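Local structure of galactose-1-phosphate uridylyltransferase (Pyrobaculum aerophilum str. IM2, 6K9Z) at residues A155-S160 against T260-L265; H211-T216 against H252-P257; E203-P208 against H266-G271. The protein probably transfers uridylyl groups between UDP-glucose and hexose 1-phosphates such as galactose 1-phosphate, and carries bound zinc and iron. The protein carries 1 engineered substitution. All blocks are in the same frame, centred on the assembly; numbering follows the deposited sequence.

Contact 1. Residues A155-S160 against T260-L265. With ZN (zinc ion), chain D; FE (Fe (III) ion), chain E.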
loop_
_atom_site.group_PDB
_atom_site.type_symbol
_atom_site.label_atom_id
_atom_site.label_comp_id
_atom_site.label_asym_id
_atom_site.label_seq_id
_atom_site.Cartn_x
_atom_site.Cartn_y
_atom_site.Cartn_z
ATOM N N ALA A 155 -4.668 -10.188 8.767
ATOM C CA ALA A 155 -5.911 -10.331 7.963
ATOM C C ALA A 155 -5.882 -11.737 7.313
ATOM O O ALA A 155 -6.902 -12.468 7.377
ATOM C CB ALA A 155 -5.994 -9.237 6.931
ATOM N N GLU A 156 -4.723 -12.151 6.781
ATOM C CA GLU A 156 -4.632 -13.449 6.065
ATOM C C GLU A 156 -4.832 -14.586 7.083
ATOM O O GLU A 156 -5.518 -15.586 6.746
ATOM C CB GLU A 156 -3.307 -13.624 5.343
ATOM C CG GLU A 156 -2.962 -12.606 4.253
ATOM C CD GLU A 156 -1.903 -13.030 3.255
ATOM O OE1 GLU A 156 -1.278 -14.135 3.451
ATOM O OE2 GLU A 156 -1.689 -12.298 2.260
ATOM N N LEU A 157 -4.260 -14.451 8.268
ATOM C CA LEU A 157 -4.349 -15.494 9.324
ATOM C C LEU A 157 -5.808 -15.637 9.736
ATOM O O LEU A 157 -6.316 -16.776 9.890
ATOM C CB LEU A 157 -3.476 -15.075 10.492
ATOM C CG LEU A 157 -1.971 -15.295 10.323
ATOM C CD1 LEU A 157 -1.226 -14.483 11.334
ATOM C CD2 LEU A 157 -1.576 -16.771 10.407
ATOM N N GLN A 158 -6.498 -14.513 9.930
ATOM C CA GLN A 158 -7.885 -14.560 10.397
ATOM C C GLN A 158 -8.729 -15.226 9.297
ATOM O O GLN A 158 -9.531 -16.119 9.620
ATOM C CB GLN A 158 -8.369 -13.173 10.828
ATOM C CG GLN A 158 -9.799 -13.203 11.343
ATOM C CD GLN A 158 -9.887 -13.998 12.631
ATOM O OE1 GLN A 158 -8.947 -14.021 13.441
ATOM N NE2 GLN A 158 -11.026 -14.653 12.864
ATOM N N ALA A 159 -8.616 -14.831 8.032
ATOM C CA ALA A 159 -9.436 -15.456 6.969
ATOM C C ALA A 159 -9.094 -16.953 6.875
ATOM O O ALA A 159 -10.045 -17.738 6.683
ATOM C CB ALA A 159 -9.188 -14.805 5.626
ATOM N N SER A 160 -7.810 -17.291 6.936
ATOM C CA SER A 160 -7.301 -18.679 6.809
ATOM C C SER A 160 -7.888 -19.553 7.927
ATOM O O SER A 160 -8.391 -20.679 7.654
ATOM C CB SER A 160 -5.833 -18.716 6.823
ATOM O OG SER A 160 -5.299 -18.093 5.670
ATOM N N THR A 260 1.184 -23.643 12.455
ATOM C CA THR A 260 -0.291 -23.547 12.338
ATOM C C THR A 260 -0.820 -24.529 11.291
ATOM O O THR A 260 -0.327 -24.508 10.205
ATOM C CB THR A 260 -0.746 -22.166 11.887
ATOM O OG1 THR A 260 -0.094 -21.809 10.667
ATOM C CG2 THR A 260 -0.393 -21.126 12.922
ATOM N N GLN A 261 -1.907 -25.231 11.614
ATOM C CA GLN A 261 -2.600 -26.142 10.670
ATOM C C GLN A 261 -3.325 -25.327 9.587
ATOM O O GLN A 261 -3.534 -25.882 8.511
ATOM C CB GLN A 261 -3.592 -27.018 11.437
ATOM C CG GLN A 261 -2.932 -28.184 12.149
ATOM C CD GLN A 261 -3.969 -28.974 12.934
ATOM O OE1 GLN A 261 -4.876 -28.412 13.562
ATOM N NE2 GLN A 261 -3.878 -30.292 12.861
ATOM N N TYR A 262 -3.697 -24.073 9.858
ATOM C CA TYR A 262 -4.697 -23.311 9.056
ATOM C C TYR A 262 -4.007 -22.273 8.172
ATOM O O TYR A 262 -4.671 -21.716 7.247
ATOM C CB TYR A 262 -5.712 -22.586 9.939
ATOM C CG TYR A 262 -5.118 -21.709 11.012
ATOM C CD1 TYR A 262 -4.836 -22.235 12.268
ATOM C CD2 TYR A 262 -4.832 -20.367 10.771
ATOM C CE1 TYR A 262 -4.285 -21.458 13.268
ATOM C CE2 TYR A 262 -4.253 -19.589 11.761
ATOM C CZ TYR A 262 -3.993 -20.136 13.000
ATOM O OH TYR A 262 -3.440 -19.387 13.990
ATOM N N TYR A 263 -2.736 -22.018 8.451
ATOM C CA TYR A 263 -1.952 -21.076 7.625
ATOM C C TYR A 263 -0.739 -21.778 7.042
ATOM O O TYR A 263 -0.255 -22.777 7.566
ATOM C CB TYR A 263 -1.576 -19.837 8.420
ATOM C CG TYR A 263 -1.130 -18.657 7.574
ATOM C CD1 TYR A 263 -2.030 -17.977 6.778
ATOM C CD2 TYR A 263 0.155 -18.134 7.668
ATOM C CE1 TYR A 263 -1.679 -16.827 6.081
ATOM C CE2 TYR A 263 0.539 -17.009 6.933
ATOM C CZ TYR A 263 -0.385 -16.355 6.149
ATOM O OH TYR A 263 -0.001 -15.208 5.486
ATOM N N HIS A 264 -0.419 -21.348 5.820
ATOM C CA HIS A 264 0.621 -21.941 4.939
ATOM C C HIS A 264 1.572 -20.831 4.476
ATOM O O HIS A 264 1.081 -19.851 3.893
ATOM C CB HIS A 264 -0.135 -22.583 3.769
ATOM C CG HIS A 264 0.604 -23.574 2.937
ATOM N ND1 HIS A 264 0.004 -24.730 2.489
ATOM C CD2 HIS A 264 1.842 -23.561 2.406
ATOM C CE1 HIS A 264 0.850 -25.403 1.744
ATOM N NE2 HIS A 264 1.983 -24.708 1.677
ATOM N N LEU A 265 2.915 -21.106 4.640
ATOM C CA LEU A 265 3.807 -19.973 4.361
ATOM C C LEU A 265 3.886 -19.785 2.858
ATOM O O LEU A 265 3.685 -20.779 2.059
ATOM C CB LEU A 265 5.198 -20.186 4.950
ATOM C CG LEU A 265 6.016 -21.365 4.452
ATOM C CD1 LEU A 265 6.711 -21.135 3.124
ATOM C CD2 LEU A 265 7.100 -21.707 5.495
HETATM ZN ZN ZN D . -1.738 -25.721 3.679
HETATM FE FE FE E . -0.178 -13.802 1.525
HETATM O O HOH W 1 -6.946 -22.109 5.790
HETATM O O HOH W 2 -1.951 -14.485 0.348
#
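Within segment 155-160, Tyr-263 meets Glu-156, Leu-157 and Ser-160. The contact is buried, and one hydrogen bond joins the two segments directly. Tyr-263 OH donates to Glu-156 OE1 over 2.6 Å. The carboxylate oxygen is met on its anti side, 33° out of the carboxylate plane. The same oxygen binds the iron ion at 2.2 Å, and OE2 binds it too, so the carboxylate is bidentate. Glu-156 can reach the metal because its chain runs extended beyond CG (chi2 -161°). Tyr-263 is thus a second-shell residue. Its bond probably helps fix the turn of the carboxylate and draws some charge from OE1.

Leu-157 CD2 sits over one face of the Tyr-263 ring, 3.7 Å from the ring centroid, as a CH-pi contact. It is offset toward the CG end, with CD2 only 3.4 Å from Tyr-263 CG. The same methyl also touches Tyr-262 CE2, so one leucine branch serves both tyrosines.

Ser-160 OG lies at the edge of the Tyr-263 ring, near its plane. It donates to Glu-156 O one helical turn back, over 2.7 Å, and is also hydrogen-bonded to His-172 NE2. Ser-160 N reaches the Glu-156 carbonyl from the opposite face. A water donates to both Ser-160 O and Tyr-262 O, the latter at 2.7 Å, and so bridges helix and loop.

Phe-8 of the second subunit packs on Glu-156 and Ser-160. His-264, next to Tyr-263, binds zinc through ND1, together with His-211, Cys-170 and Cys-173. The contact joins helix 151-167 to a metal-bearing loop. Glu-156 and its tyrosine partner form part of the iron site, whose protein ligands are Glu-156, His-252, His-266 and Glu-268.

Contact 2. Residues H211-T216 against H252-P257. With ZN (zinc ion), chain D; FE (Fe (III) ion), chain E.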
loop_
_atom_site.group_PDB
_atom_site.type_symbol
_atom_site.label_atom_id
_atom_site.label_comp_id
_atom_site.label_asym_id
_atom_site.label_seq_id
_atom_site.Cartn_x
_atom_site.Cartn_y
_atom_site.Cartn_z
ATOM N N HIS A 211 2.340 -28.806 3.328
ATOM C CA HIS A 211 1.858 -27.759 4.274
ATOM C C HIS A 211 2.994 -27.457 5.243
ATOM O O HIS A 211 3.360 -28.332 6.066
ATOM C CB HIS A 211 0.592 -28.185 5.020
ATOM C CG HIS A 211 0.075 -27.113 5.930
ATOM N ND1 HIS A 211 -0.880 -26.162 5.518
ATOM C CD2 HIS A 211 0.407 -26.818 7.216
ATOM C CE1 HIS A 211 -1.143 -25.380 6.583
ATOM N NE2 HIS A 211 -0.359 -25.752 7.618
ATOM N N ARG A 212 3.557 -26.255 5.137
ATOM C CA ARG A 212 4.524 -25.711 6.107
ATOM C C ARG A 212 4.032 -24.318 6.469
ATOM O O ARG A 212 3.576 -23.622 5.535
ATOM C CB ARG A 212 5.881 -25.578 5.444
ATOM C CG ARG A 212 6.411 -26.871 4.824
ATOM C CD ARG A 212 6.756 -27.877 5.834
ATOM N NE ARG A 212 7.551 -28.974 5.251
ATOM C CZ ARG A 212 7.741 -30.131 5.853
ATOM N NH1 ARG A 212 7.137 -30.372 7.001
ATOM N NH2 ARG A 212 8.479 -31.075 5.303
ATOM N N SER A 213 4.146 -23.924 7.729
ATOM C CA SER A 213 3.730 -22.559 8.142
ATOM C C SER A 213 4.883 -21.698 8.658
ATOM O O SER A 213 4.672 -20.448 8.738
ATOM C CB SER A 213 2.611 -22.641 9.165
ATOM O OG SER A 213 2.952 -23.495 10.226
ATOM N N LEU A 214 6.024 -22.279 9.038
ATOM C CA LEU A 214 7.217 -21.519 9.466
ATOM C C LEU A 214 8.373 -21.893 8.555
ATOM O O LEU A 214 8.531 -23.056 8.215
ATOM C CB LEU A 214 7.605 -21.778 10.927
ATOM C CG LEU A 214 6.621 -21.346 12.001
ATOM C CD1 LEU A 214 7.096 -21.908 13.346
ATOM C CD2 LEU A 214 6.430 -19.844 12.060
ATOM N N LEU A 215 9.201 -20.895 8.225
ATOM C CA LEU A 215 10.429 -21.107 7.434
ATOM C C LEU A 215 11.286 -22.184 8.107
ATOM O O LEU A 215 12.042 -22.904 7.426
ATOM C CB LEU A 215 11.167 -19.761 7.347
ATOM C CG LEU A 215 12.420 -19.742 6.470
ATOM C CD1 LEU A 215 12.060 -19.864 5.004
ATOM C CD2 LEU A 215 13.206 -18.472 6.727
ATOM N N THR A 216 11.251 -22.232 9.430
ATOM C CA THR A 216 12.106 -23.142 10.231
ATOM C C THR A 216 11.621 -24.590 10.144
ATOM O O THR A 216 12.398 -25.464 10.566
ATOM C CB THR A 216 12.184 -22.639 11.674
ATOM O OG1 THR A 216 10.851 -22.404 12.110
ATOM C CG2 THR A 216 12.958 -21.337 11.749
ATOM N N HIS A 252 5.256 -14.402 3.819
ATOM C CA HIS A 252 4.033 -14.505 4.652
ATOM C C HIS A 252 4.132 -15.864 5.344
ATOM O O HIS A 252 4.019 -16.878 4.643
ATOM C CB HIS A 252 2.809 -14.382 3.756
ATOM C CG HIS A 252 2.537 -12.983 3.345
ATOM N ND1 HIS A 252 1.454 -12.653 2.545
ATOM C CD2 HIS A 252 3.147 -11.834 3.705
ATOM C CE1 HIS A 252 1.442 -11.333 2.398
ATOM N NE2 HIS A 252 2.460 -10.780 3.074
ATOM N N GLN A 253 4.352 -15.848 6.660
ATOM C CA GLN A 253 4.396 -17.103 7.442
ATOM C C GLN A 253 3.575 -16.916 8.712
ATOM O O GLN A 253 3.125 -15.819 9.042
ATOM C CB GLN A 253 5.839 -17.518 7.678
ATOM C CG GLN A 253 6.623 -16.586 8.574
ATOM C CD GLN A 253 7.988 -17.141 8.910
ATOM O OE1 GLN A 253 8.141 -18.334 9.113
ATOM N NE2 GLN A 253 8.989 -16.284 9.005
ATOM N N ALA A 254 3.421 -17.978 9.458
ATOM C CA ALA A 254 2.807 -17.909 10.784
ATOM C C ALA A 254 3.584 -16.980 11.710
ATOM O O ALA A 254 4.818 -16.819 11.670
ATOM C CB ALA A 254 2.736 -19.273 11.397
ATOM N N PRO A 255 2.862 -16.454 12.713
ATOM C CA PRO A 255 3.544 -15.813 13.821
ATOM C C PRO A 255 4.462 -16.809 14.533
ATOM O O PRO A 255 4.211 -18.027 14.466
ATOM C CB PRO A 255 2.452 -15.327 14.746
ATOM C CG PRO A 255 1.190 -15.423 13.887
ATOM C CD PRO A 255 1.408 -16.596 12.933
ATOM N N LEU A 256 5.424 -16.273 15.285
ATOM C CA LEU A 256 6.281 -17.092 16.163
ATOM C C LEU A 256 5.462 -17.474 17.381
ATOM O O LEU A 256 4.606 -16.710 17.831
ATOM C CB LEU A 256 7.522 -16.291 16.532
ATOM C CG LEU A 256 8.290 -15.756 15.332
ATOM C CD1 LEU A 256 9.611 -15.180 15.782
ATOM C CD2 LEU A 256 8.505 -16.825 14.261
ATOM N N PRO A 257 5.768 -18.611 18.031
ATOM C CA PRO A 257 6.842 -19.521 17.617
ATOM C C PRO A 257 6.341 -20.866 17.075
ATOM O O PRO A 257 7.207 -21.749 16.911
ATOM C CB PRO A 257 7.530 -19.819 18.955
ATOM C CG PRO A 257 6.361 -19.865 19.903
ATOM C CD PRO A 257 5.296 -18.918 19.376
HETATM ZN ZN ZN D . -1.738 -25.721 3.679
HETATM FE FE FE E . -0.178 -13.802 1.525
HETATM O O HOH W 2 -1.951 -14.485 0.348
#
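Gln-253 crosses Leu-214 at about a right angle and ends at the backbone of Leu-215. Its CB lies 3.3 Å from Ser-213 O, close beside the carbonyl that also takes the hydrogen bond from Ala-254 N. CG then stands between the backbone N and the carbonyl carbon (chi1 67°). The chain is extended beyond it, which carries the amide out to segment 211-216. CD comes within 4.0 Å of Leu-215 N. At the tip, OE1 accepts the N-H of Leu-215 over 2.9 Å. The bond is nearly straight, at 167°, but the donor is tilted 29° from the amide carbonyl plane. OE1 also rests 3.3 Å from Leu-214 CA. The amide has a further polar partner in Gln-110 of helix 96-114.

The backbone adds a second bond. Ala-254 N donates to Ser-213 O over 2.9 Å. The two bonds grip both sides of Leu-214, one at the carbonyl before it and one at the N-H after it.

Leu-214 packs its two methyls on segment 252-257. Its CD2 lies 3.4 Å from Ala-254 O and also touches Ala-254 CB. CD1 reaches Pro-257 O at 3.6 Å; the peptide bond before Pro-257 is cis. Helix 96-114 packs on Leu-214 and Leu-215. Ser-213 OG turns instead to the backbone N of Thr-260.

Each segment begins with a metal ligand. His-211 binds zinc through ND1, and His-252 binds the iron ion through ND1. NE2 of His-252 is hydrogen-bonded to Gly-288 O of the second subunit. The glutamine side chain accepts a backbone N-H of the other loop. The contact pins the two loops together a few residues beyond His-211 of the Cys2His2 zinc site and His-252 of the iron site.

Contact 3. Residues E203-P208 against H266-G271. With FE (Fe (III) ion), chain E.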
loop_
_atom_site.group_PDB
_atom_site.type_symbol
_atom_site.label_atom_id
_atom_site.label_comp_id
_atom_site.label_asym_id
_atom_site.label_seq_id
_atom_site.Cartn_x
_atom_site.Cartn_y
_atom_site.Cartn_z
ATOM N N GLU A 203 2.719 -10.427 -10.542
ATOM C CA GLU A 203 2.679 -10.926 -9.151
ATOM C C GLU A 203 2.769 -12.447 -9.191
ATOM O O GLU A 203 2.014 -13.067 -9.929
ATOM C CB GLU A 203 1.434 -10.406 -8.434
ATOM C CG GLU A 203 1.332 -10.949 -7.003
ATOM C CD GLU A 203 0.299 -10.200 -6.170
ATOM O OE1 GLU A 203 -0.299 -9.245 -6.712
ATOM O OE2 GLU A 203 0.066 -10.628 -5.010
ATOM N N VAL A 204 3.738 -12.978 -8.470
ATOM C CA VAL A 204 3.956 -14.442 -8.386
ATOM C C VAL A 204 4.029 -14.828 -6.920
ATOM O O VAL A 204 4.766 -14.168 -6.136
ATOM C CB VAL A 204 5.210 -14.853 -9.181
ATOM C CG1 VAL A 204 5.407 -16.371 -9.060
ATOM C CG2 VAL A 204 5.175 -14.453 -10.625
ATOM N N HIS A 205 3.253 -15.842 -6.527
ATOM C CA HIS A 205 3.321 -16.427 -5.161
ATOM C C HIS A 205 4.037 -17.769 -5.242
ATOM O O HIS A 205 3.760 -18.547 -6.217
ATOM C CB HIS A 205 1.927 -16.550 -4.585
ATOM C CG HIS A 205 1.294 -15.253 -4.244
ATOM N ND1 HIS A 205 0.200 -15.184 -3.446
ATOM C CD2 HIS A 205 1.590 -13.994 -4.652
ATOM C CE1 HIS A 205 -0.177 -13.922 -3.359
ATOM N NE2 HIS A 205 0.659 -13.167 -4.114
ATOM N N ILE A 206 4.925 -18.028 -4.296
ATOM C CA ILE A 206 5.735 -19.265 -4.287
ATOM C C ILE A 206 5.335 -19.995 -2.998
ATOM O O ILE A 206 5.668 -19.529 -1.861
ATOM C CB ILE A 206 7.228 -18.979 -4.446
ATOM C CG1 ILE A 206 7.478 -18.144 -5.721
ATOM C CG2 ILE A 206 8.054 -20.260 -4.451
ATOM C CD1 ILE A 206 8.934 -17.807 -6.014
ATOM N N TYR A 207 4.750 -21.169 -3.168
ATOM C CA TYR A 207 4.245 -21.976 -2.032
ATOM C C TYR A 207 4.918 -23.325 -1.982
ATOM O O TYR A 207 5.198 -23.933 -3.022
ATOM C CB TYR A 207 2.763 -22.296 -2.152
ATOM C CG TYR A 207 1.806 -21.248 -1.646
ATOM C CD1 TYR A 207 1.395 -20.184 -2.444
ATOM C CD2 TYR A 207 1.207 -21.397 -0.414
ATOM C CE1 TYR A 207 0.454 -19.271 -1.986
ATOM C CE2 TYR A 207 0.280 -20.500 0.057
ATOM C CZ TYR A 207 -0.121 -19.443 -0.733
ATOM O OH TYR A 207 -1.056 -18.581 -0.223
ATOM N N PRO A 208 5.154 -23.846 -0.770
ATOM C CA PRO A 208 5.611 -25.228 -0.650
ATOM C C PRO A 208 4.420 -26.159 -0.916
ATOM O O PRO A 208 3.261 -25.861 -0.551
ATOM C CB PRO A 208 6.113 -25.290 0.800
ATOM C CG PRO A 208 5.195 -24.330 1.546
ATOM C CD PRO A 208 4.867 -23.237 0.533
ATOM N N HIS A 266 4.236 -18.658 2.353
ATOM C CA HIS A 266 4.404 -18.407 0.895
ATOM C C HIS A 266 5.235 -17.137 0.744
ATOM O O HIS A 266 5.105 -16.233 1.638
ATOM C CB HIS A 266 3.047 -18.305 0.182
ATOM C CG HIS A 266 2.051 -17.427 0.890
ATOM N ND1 HIS A 266 1.348 -17.842 2.033
ATOM C CD2 HIS A 266 1.607 -16.187 0.614
ATOM C CE1 HIS A 266 0.536 -16.865 2.420
ATOM N NE2 HIS A 266 0.620 -15.871 1.552
ATOM N N PHE A 267 6.007 -17.044 -0.332
ATOM C CA PHE A 267 6.655 -15.800 -0.764
ATOM C C PHE A 267 5.715 -15.088 -1.736
ATOM O O PHE A 267 5.167 -15.754 -2.630
ATOM C CB PHE A 267 8.017 -16.059 -1.377
ATOM C CG PHE A 267 9.043 -16.544 -0.386
ATOM C CD1 PHE A 267 9.079 -17.892 -0.032
ATOM C CD2 PHE A 267 9.931 -15.674 0.199
ATOM C CE1 PHE A 267 10.051 -18.362 0.851
ATOM C CE2 PHE A 267 10.917 -16.154 1.043
ATOM C CZ PHE A 267 10.921 -17.465 1.444
ATOM N N GLU A 268 5.489 -13.783 -1.514
ATOM C CA GLU A 268 4.784 -12.953 -2.518
ATOM C C GLU A 268 5.850 -12.091 -3.193
ATOM O O GLU A 268 6.628 -11.423 -2.498
ATOM C CB GLU A 268 3.616 -12.169 -1.935
ATOM C CG GLU A 268 2.606 -13.007 -1.199
ATOM C CD GLU A 268 1.335 -12.307 -0.807
ATOM O OE1 GLU A 268 0.355 -13.013 -0.537
ATOM O OE2 GLU A 268 1.361 -11.067 -0.728
ATOM N N ILE A 269 5.817 -12.060 -4.522
ATOM C CA ILE A 269 6.699 -11.184 -5.303
ATOM C C ILE A 269 5.810 -10.245 -6.134
ATOM O O ILE A 269 4.970 -10.755 -6.914
ATOM C CB ILE A 269 7.640 -12.025 -6.177
ATOM C CG1 ILE A 269 8.574 -12.942 -5.400
ATOM C CG2 ILE A 269 8.443 -11.121 -7.076
ATOM C CD1 ILE A 269 9.112 -14.077 -6.262
ATOM N N TYR A 270 6.051 -8.942 -6.006
ATOM C CA TYR A 270 5.331 -7.865 -6.720
ATOM C C TYR A 270 6.325 -7.250 -7.684
ATOM O O TYR A 270 7.114 -6.478 -7.238
ATOM C CB TYR A 270 4.766 -6.840 -5.757
ATOM C CG TYR A 270 4.084 -7.366 -4.528
ATOM C CD1 TYR A 270 3.350 -8.529 -4.510
ATOM C CD2 TYR A 270 4.127 -6.610 -3.371
ATOM C CE1 TYR A 270 2.673 -8.952 -3.377
ATOM C CE2 TYR A 270 3.494 -7.013 -2.205
ATOM C CZ TYR A 270 2.787 -8.219 -2.203
ATOM O OH TYR A 270 2.179 -8.600 -1.040
ATOM N N GLY A 271 6.301 -7.666 -8.953
ATOM C CA GLY A 271 7.047 -6.990 -10.023
ATOM C C GLY A 271 6.329 -5.745 -10.434
ATOM O O GLY A 271 5.091 -5.827 -10.722
HETATM FE FE FE E . -0.178 -13.802 1.525
HETATM O O HOH W 2 -1.951 -14.485 0.348
#
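Strands 203-208 and 266-271 run antiparallel, 168° between their directions and 4.6 Å between their axes, with hydrogen-bonded pairs at Val-204/Ile-269 and Ile-206/Phe-267. Ile-206 N to Phe-267 O, at 2.8 Å, is one of four backbone bonds. On the face toward helix 220-240, Ile-206 CD1 meets Ile-269 CD1.

The other face carries the iron ligands. His-266 binds iron through NE2 at 2.2 Å and Glu-268 through OE1 at 2.3 Å. His-266 CB lies over the centre of the Tyr-207 ring, 3.3 Å from its centroid. The two rings are nearly parallel, at 14°, but slid apart. Tyr-207 OH bonds to His-172 ND1, and His-266 ND1 to His-264 O. Glu-268 CG covers one face of the His-205 ring. His-205 NE2 donates to Glu-203 OE2 over 2.8 Å. Glu-203 OE1 is held by the backbone N of Lys-199 and of Trp-200. Tyr-270 OH donates to Glu-268 OE2 over 2.6 Å, nearly along the C-O axis.

Glu-268 therefore uses one oxygen for the metal and the other for a tyrosine. Glu-203 OE2 and Glu-268 OE2 come within 4.5 Å; the donors His-205 NE2 and Tyr-270 OH probably offset the repulsion.

How the contacts relate
Contact 1 and contact 2 have centres 10 Å apart, and contact 3 lies about 15 to 16 Å from each. Along the chain the order is 155-160, 203-208, 211-216, 252-257, 260-265, 266-271. Contact 3 joins neighbouring strands of the large antiparallel sheet. Contacts 1 and 2 share the loop between strands 247-252 and 266-271. Hydrogen bonds tie the sets together: Leu-265 N to Arg-212 O, His-264 NE2 to Pro-208 O and His-252 N to His-266 O. All three contacts supply iron ligands, while contacts 1 and 2 supply the two histidines of the zinc site completed by Cys-170 and Cys-173. The C-terminal family region thus builds the iron site and this zinc site from sequence-distant segments.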